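Local coordinates for protein adenylate kinase (Schistosoma mansoni, PDB 3UMF) that catalyses the reversible transfer of a phosphoryl group between adenine nucleotides, interconverting ATP and AMP with two molecules of ADP, at residues K42-H54 with V200-Q212. Residues are numbered along the deposited sequence; the frame is centred on the assembly and turned at random.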
loop_
_atom_site.group_PDB
_atom_site.type_symbol
_atom_site.label_atom_id
_atom_site.label_comp_id
_atom_site.label_asym_id
_atom_site.label_seq_id
_atom_site.Cartn_x
_atom_site.Cartn_y
_atom_site.Cartn_z
ATOM N N LYS A 42 6.762 -6.566 2.522
ATOM C CA LYS A 42 5.324 -6.423 2.293
ATOM C C LYS A 42 4.895 -6.996 0.946
ATOM O O LYS A 42 3.764 -7.461 0.797
ATOM C CB LYS A 42 4.871 -4.960 2.425
ATOM C CG LYS A 42 5.314 -4.021 1.298
ATOM C CD LYS A 42 4.362 -2.823 1.177
ATOM C CE LYS A 42 4.914 -1.726 0.266
ATOM N NZ LYS A 42 5.131 -2.172 -1.137
ATOM N N GLY A 43 5.800 -6.964 -0.028
ATOM C CA GLY A 43 5.511 -7.476 -1.355
ATOM C C GLY A 43 5.149 -8.947 -1.322
ATOM O O GLY A 43 4.150 -9.362 -1.913
ATOM N N THR A 44 5.963 -9.735 -0.626
ATOM C CA THR A 44 5.726 -11.165 -0.498
ATOM C C THR A 44 4.397 -11.437 0.206
ATOM O O THR A 44 3.610 -12.271 -0.237
ATOM C CB THR A 44 6.876 -11.851 0.271
ATOM O OG1 THR A 44 8.105 -11.669 -0.444
ATOM C CG2 THR A 44 6.606 -13.336 0.433
ATOM N N GLN A 45 4.146 -10.714 1.291
ATOM C CA GLN A 45 2.923 -10.898 2.070
ATOM C C GLN A 45 1.664 -10.588 1.257
ATOM O O GLN A 45 0.678 -11.319 1.341
ATOM C CB GLN A 45 2.978 -10.055 3.347
ATOM C CG GLN A 45 4.116 -10.448 4.287
ATOM C CD GLN A 45 3.996 -11.881 4.772
ATOM O OE1 GLN A 45 2.895 -12.372 5.015
ATOM N NE2 GLN A 45 5.132 -12.559 4.914
ATOM N N CYS A 46 1.704 -9.520 0.463
ATOM C CA CYS A 46 0.574 -9.166 -0.397
ATOM C C CYS A 46 0.276 -10.250 -1.431
ATOM O O CYS A 46 -0.886 -10.540 -1.714
ATOM C CB CYS A 46 0.816 -7.828 -1.103
ATOM S SG CYS A 46 0.651 -6.367 -0.048
ATOM N N GLU A 47 1.324 -10.839 -1.997
ATOM C CA GLU A 47 1.162 -11.915 -2.971
ATOM C C GLU A 47 0.478 -13.114 -2.336
ATOM O O GLU A 47 -0.412 -13.720 -2.929
ATOM C CB GLU A 47 2.522 -12.346 -3.527
ATOM C CG GLU A 47 3.175 -11.333 -4.442
ATOM C CD GLU A 47 4.585 -11.734 -4.829
ATOM O OE1 GLU A 47 5.022 -12.835 -4.427
ATOM O OE2 GLU A 47 5.260 -10.949 -5.527
ATOM N N LYS A 48 0.902 -13.448 -1.122
ATOM C CA LYS A 48 0.366 -14.606 -0.422
ATOM C C LYS A 48 -1.081 -14.379 0.005
ATOM O O LYS A 48 -1.890 -15.304 -0.020
ATOM C CB LYS A 48 1.254 -14.965 0.774
ATOM C CG LYS A 48 2.720 -15.139 0.393
ATOM C CD LYS A 48 3.333 -16.364 1.035
ATOM C CE LYS A 48 3.335 -16.260 2.543
ATOM N NZ LYS A 48 3.696 -17.563 3.158
ATOM N N LEU A 49 -1.409 -13.144 0.379
ATOM C CA LEU A 49 -2.782 -12.794 0.743
ATOM C C LEU A 49 -3.729 -12.926 -0.447
ATOM O O LEU A 49 -4.821 -13.480 -0.324
ATOM C CB LEU A 49 -2.847 -11.368 1.293
ATOM C CG LEU A 49 -2.305 -11.151 2.707
ATOM C CD1 LEU A 49 -2.315 -9.670 3.049
ATOM C CD2 LEU A 49 -3.125 -11.940 3.719
ATOM N N VAL A 50 -3.303 -12.410 -1.595
ATOM C CA VAL A 50 -4.090 -12.502 -2.819
ATOM C C VAL A 50 -4.280 -13.958 -3.225
ATOM O O VAL A 50 -5.349 -14.348 -3.690
ATOM C CB VAL A 50 -3.429 -11.713 -3.971
ATOM C CG1 VAL A 50 -4.114 -12.005 -5.298
ATOM C CG2 VAL A 50 -3.460 -10.224 -3.674
ATOM N N GLN A 51 -3.245 -14.766 -3.032
ATOM C CA GLN A 51 -3.319 -16.181 -3.372
ATOM C C GLN A 51 -4.305 -16.925 -2.470
ATOM O O GLN A 51 -5.117 -17.714 -2.951
ATOM C CB GLN A 51 -1.935 -16.829 -3.301
ATOM C CG GLN A 51 -1.903 -18.269 -3.788
ATOM C CD GLN A 51 -0.542 -18.915 -3.626
ATOM O OE1 GLN A 51 0.156 -19.173 -4.606
ATOM N NE2 GLN A 51 -0.162 -19.192 -2.383
ATOM N N LYS A 52 -4.245 -16.664 -1.168
ATOM C CA LYS A 52 -5.125 -17.339 -0.217
ATOM C C LYS A 52 -6.559 -16.813 -0.262
ATOM O O LYS A 52 -7.509 -17.594 -0.273
ATOM C CB LYS A 52 -4.572 -17.218 1.215
ATOM C CG LYS A 52 -5.439 -17.889 2.286
ATOM C CD LYS A 52 -4.919 -17.600 3.692
ATOM C CE LYS A 52 -5.717 -18.345 4.758
ATOM N NZ LYS A 52 -5.399 -19.799 4.785
ATOM N N PHE A 53 -6.719 -15.493 -0.292
ATOM C CA PHE A 53 -8.046 -14.893 -0.149
ATOM C C PHE A 53 -8.699 -14.410 -1.441
ATOM O O PHE A 53 -9.864 -14.014 -1.426
ATOM C CB PHE A 53 -7.999 -13.732 0.848
ATOM C CG PHE A 53 -7.722 -14.147 2.260
ATOM C CD1 PHE A 53 -8.702 -14.759 3.026
ATOM C CD2 PHE A 53 -6.483 -13.913 2.829
ATOM C CE1 PHE A 53 -8.443 -15.140 4.337
ATOM C CE2 PHE A 53 -6.220 -14.289 4.134
ATOM C CZ PHE A 53 -7.200 -14.902 4.890
ATOM N N HIS A 54 -7.947 -14.424 -2.539
ATOM C CA HIS A 54 -8.449 -13.979 -3.843
ATOM C C HIS A 54 -8.774 -12.483 -3.841
ATOM O O HIS A 54 -9.660 -12.026 -4.568
ATOM C CB HIS A 54 -9.665 -14.807 -4.278
ATOM C CG HIS A 54 -9.509 -16.278 -4.029
ATOM N ND1 HIS A 54 -8.304 -16.931 -4.169
ATOM C CD2 HIS A 54 -10.404 -17.213 -3.640
ATOM C CE1 HIS A 54 -8.466 -18.211 -3.881
ATOM N NE2 HIS A 54 -9.729 -18.410 -3.559
ATOM N N VAL A 200 8.818 -15.438 6.939
ATOM C CA VAL A 200 7.717 -15.154 6.025
ATOM C C VAL A 200 6.439 -15.872 6.465
ATOM O O VAL A 200 5.356 -15.285 6.461
ATOM C CB VAL A 200 8.076 -15.538 4.568
ATOM C CG1 VAL A 200 6.870 -15.383 3.657
ATOM C CG2 VAL A 200 9.232 -14.685 4.067
ATOM N N ASP A 201 6.581 -17.132 6.870
ATOM C CA ASP A 201 5.452 -17.942 7.326
ATOM C C ASP A 201 4.856 -17.449 8.647
ATOM O O ASP A 201 3.638 -17.452 8.820
ATOM C CB ASP A 201 5.868 -19.411 7.463
ATOM C CG ASP A 201 6.188 -20.058 6.126
ATOM O OD1 ASP A 201 5.473 -19.780 5.140
ATOM O OD2 ASP A 201 7.154 -20.848 6.063
ATOM N N ALA A 202 5.715 -17.044 9.581
ATOM C CA ALA A 202 5.255 -16.548 10.874
ATOM C C ALA A 202 4.512 -15.225 10.719
ATOM O O ALA A 202 3.505 -14.979 11.389
ATOM C CB ALA A 202 6.428 -16.390 11.834
ATOM N N ILE A 203 5.016 -14.376 9.832
ATOM C CA ILE A 203 4.368 -13.104 9.537
ATOM C C ILE A 203 3.001 -13.332 8.893
ATOM O O ILE A 203 2.019 -12.688 9.260
ATOM C CB ILE A 203 5.243 -12.238 8.602
ATOM C CG1 ILE A 203 6.516 -11.787 9.327
ATOM C CG2 ILE A 203 4.474 -11.023 8.111
ATOM C CD1 ILE A 203 7.588 -11.265 8.389
ATOM N N PHE A 204 2.938 -14.263 7.945
ATOM C CA PHE A 204 1.700 -14.531 7.219
ATOM C C PHE A 204 0.620 -15.081 8.145
ATOM O O PHE A 204 -0.540 -14.679 8.064
ATOM C CB PHE A 204 1.955 -15.499 6.062
ATOM C CG PHE A 204 0.755 -15.722 5.178
ATOM C CD1 PHE A 204 0.206 -14.676 4.456
ATOM C CD2 PHE A 204 0.185 -16.979 5.062
ATOM C CE1 PHE A 204 -0.895 -14.874 3.640
ATOM C CE2 PHE A 204 -0.918 -17.185 4.244
ATOM C CZ PHE A 204 -1.456 -16.130 3.534
ATOM N N ASP A 205 1.007 -16.001 9.025
ATOM C CA ASP A 205 0.074 -16.565 9.999
ATOM C C ASP A 205 -0.477 -15.490 10.939
ATOM O O ASP A 205 -1.673 -15.472 11.241
ATOM C CB ASP A 205 0.741 -17.681 10.810
ATOM C CG ASP A 205 1.004 -18.935 9.983
ATOM O OD1 ASP A 205 0.341 -19.124 8.940
ATOM O OD2 ASP A 205 1.867 -19.741 10.388
ATOM N N LYS A 206 0.393 -14.593 11.397
ATOM C CA LYS A 206 -0.026 -13.504 12.283
ATOM C C LYS A 206 -0.976 -12.533 11.581
ATOM O O LYS A 206 -1.976 -12.108 12.163
ATOM C CB LYS A 206 1.189 -12.756 12.838
ATOM C CG LYS A 206 0.846 -11.647 13.829
ATOM C CD LYS A 206 0.059 -12.178 15.019
ATOM C CE LYS A 206 -0.090 -11.115 16.104
ATOM N NZ LYS A 206 -0.970 -11.563 17.220
ATOM N N VAL A 207 -0.665 -12.190 10.332
ATOM C CA VAL A 207 -1.522 -11.311 9.541
ATOM C C VAL A 207 -2.929 -11.882 9.409
ATOM O O VAL A 207 -3.918 -11.170 9.583
ATOM C CB VAL A 207 -0.943 -11.066 8.126
ATOM C CG1 VAL A 207 -1.967 -10.375 7.243
ATOM C CG2 VAL A 207 0.323 -10.241 8.208
ATOM N N ASN A 208 -3.017 -13.173 9.107
ATOM C CA ASN A 208 -4.312 -13.830 8.966
ATOM C C ASN A 208 -5.082 -13.882 10.279
ATOM O O ASN A 208 -6.308 -13.804 10.285
ATOM C CB ASN A 208 -4.149 -15.236 8.383
ATOM C CG ASN A 208 -3.638 -15.214 6.956
ATOM O OD1 ASN A 208 -3.763 -14.209 6.256
ATOM N ND2 ASN A 208 -3.065 -16.326 6.515
ATOM N N HIS A 209 -4.357 -14.016 11.387
ATOM C CA HIS A 209 -4.970 -14.028 12.710
ATOM C C HIS A 209 -5.577 -12.666 13.032
ATOM O O HIS A 209 -6.684 -12.574 13.560
ATOM C CB HIS A 209 -3.939 -14.415 13.775
ATOM C CG HIS A 209 -4.500 -14.494 15.161
ATOM N ND1 HIS A 209 -4.412 -13.453 16.060
ATOM C CD2 HIS A 209 -5.157 -15.489 15.802
ATOM C CE1 HIS A 209 -4.990 -13.804 17.195
ATOM N NE2 HIS A 209 -5.450 -15.034 17.065
ATOM N N GLU A 210 -4.851 -11.606 12.695
ATOM C CA GLU A 210 -5.317 -10.251 12.963
ATOM C C GLU A 210 -6.459 -9.834 12.034
ATOM O O GLU A 210 -7.397 -9.166 12.466
ATOM C CB GLU A 210 -4.152 -9.261 12.884
ATOM C CG GLU A 210 -3.087 -9.494 13.942
ATOM C CD GLU A 210 -3.652 -9.447 15.348
ATOM O OE1 GLU A 210 -4.364 -8.472 15.669
ATOM O OE2 GLU A 210 -3.394 -10.384 16.135
ATOM N N LEU A 211 -6.386 -10.241 10.767
ATOM C CA LEU A 211 -7.433 -9.925 9.793
ATOM C C LEU A 211 -8.788 -10.524 10.171
ATOM O O LEU A 211 -9.833 -10.021 9.758
ATOM C CB LEU A 211 -7.031 -10.389 8.393
ATOM C CG LEU A 211 -6.085 -9.471 7.619
ATOM C CD1 LEU A 211 -5.669 -10.125 6.307
ATOM C CD2 LEU A 211 -6.744 -8.121 7.365
ATOM N N GLN A 212 -8.762 -11.603 10.947
ATOM C CA GLN A 212 -9.985 -12.241 11.425
ATOM C C GLN A 212 -10.787 -11.281 12.291
ATOM O O GLN A 212 -12.014 -11.278 12.254
ATOM C CB GLN A 212 -9.646 -13.498 12.229
ATOM C CG GLN A 212 -10.012 -14.801 11.545
ATOM C CD GLN A 212 -9.570 -16.016 12.338
ATOM O OE1 GLN A 212 -9.730 -16.069 13.559
ATOM N NE2 GLN A 212 -8.999 -16.996 11.648
#
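The carboxamide of Q45 makes the one hydrogen bond that joins helices 42-53 and 200-212. Its NE2 donates to V200 O at 3.1 Å in a nearly straight bond (162°), meeting a lone pair in the carbonyl plane. V200 O also takes the backbone N-H of F204, so this first-turn carbonyl serves two donors. Bent at chi2 (-61°), the Q45 chain turns its OE1 to the edge of the F204 ring, 3.4 Å from F204 CB. F204 is a knob among Q45, K48, L49 and K52. K48 lays its CB over one face of the ring, a CH-pi contact, while its NZ combines an off-centre cation-pi interaction with a long salt bridge to D201 OD1 (3.5 Å). N208 ND2 lies above the opposite face, offset toward the rim. N208 OD1 is buried with no hydrogen-bonding partner, in plane at the edge of the F53 ring, 3.2 Å from F53 CE2. L49 fits among F204, V207, N208 and L211. Helix 42-53, which starts in the P-loop after strand 30-35, thus crosses C-terminal helix 200-212 at -56° on one side of the parallel Rossmann-like sheet, where Q45, I203 and V207 rest on F139 of strand 135-140, and I203 and V207 on edge strand 191-195.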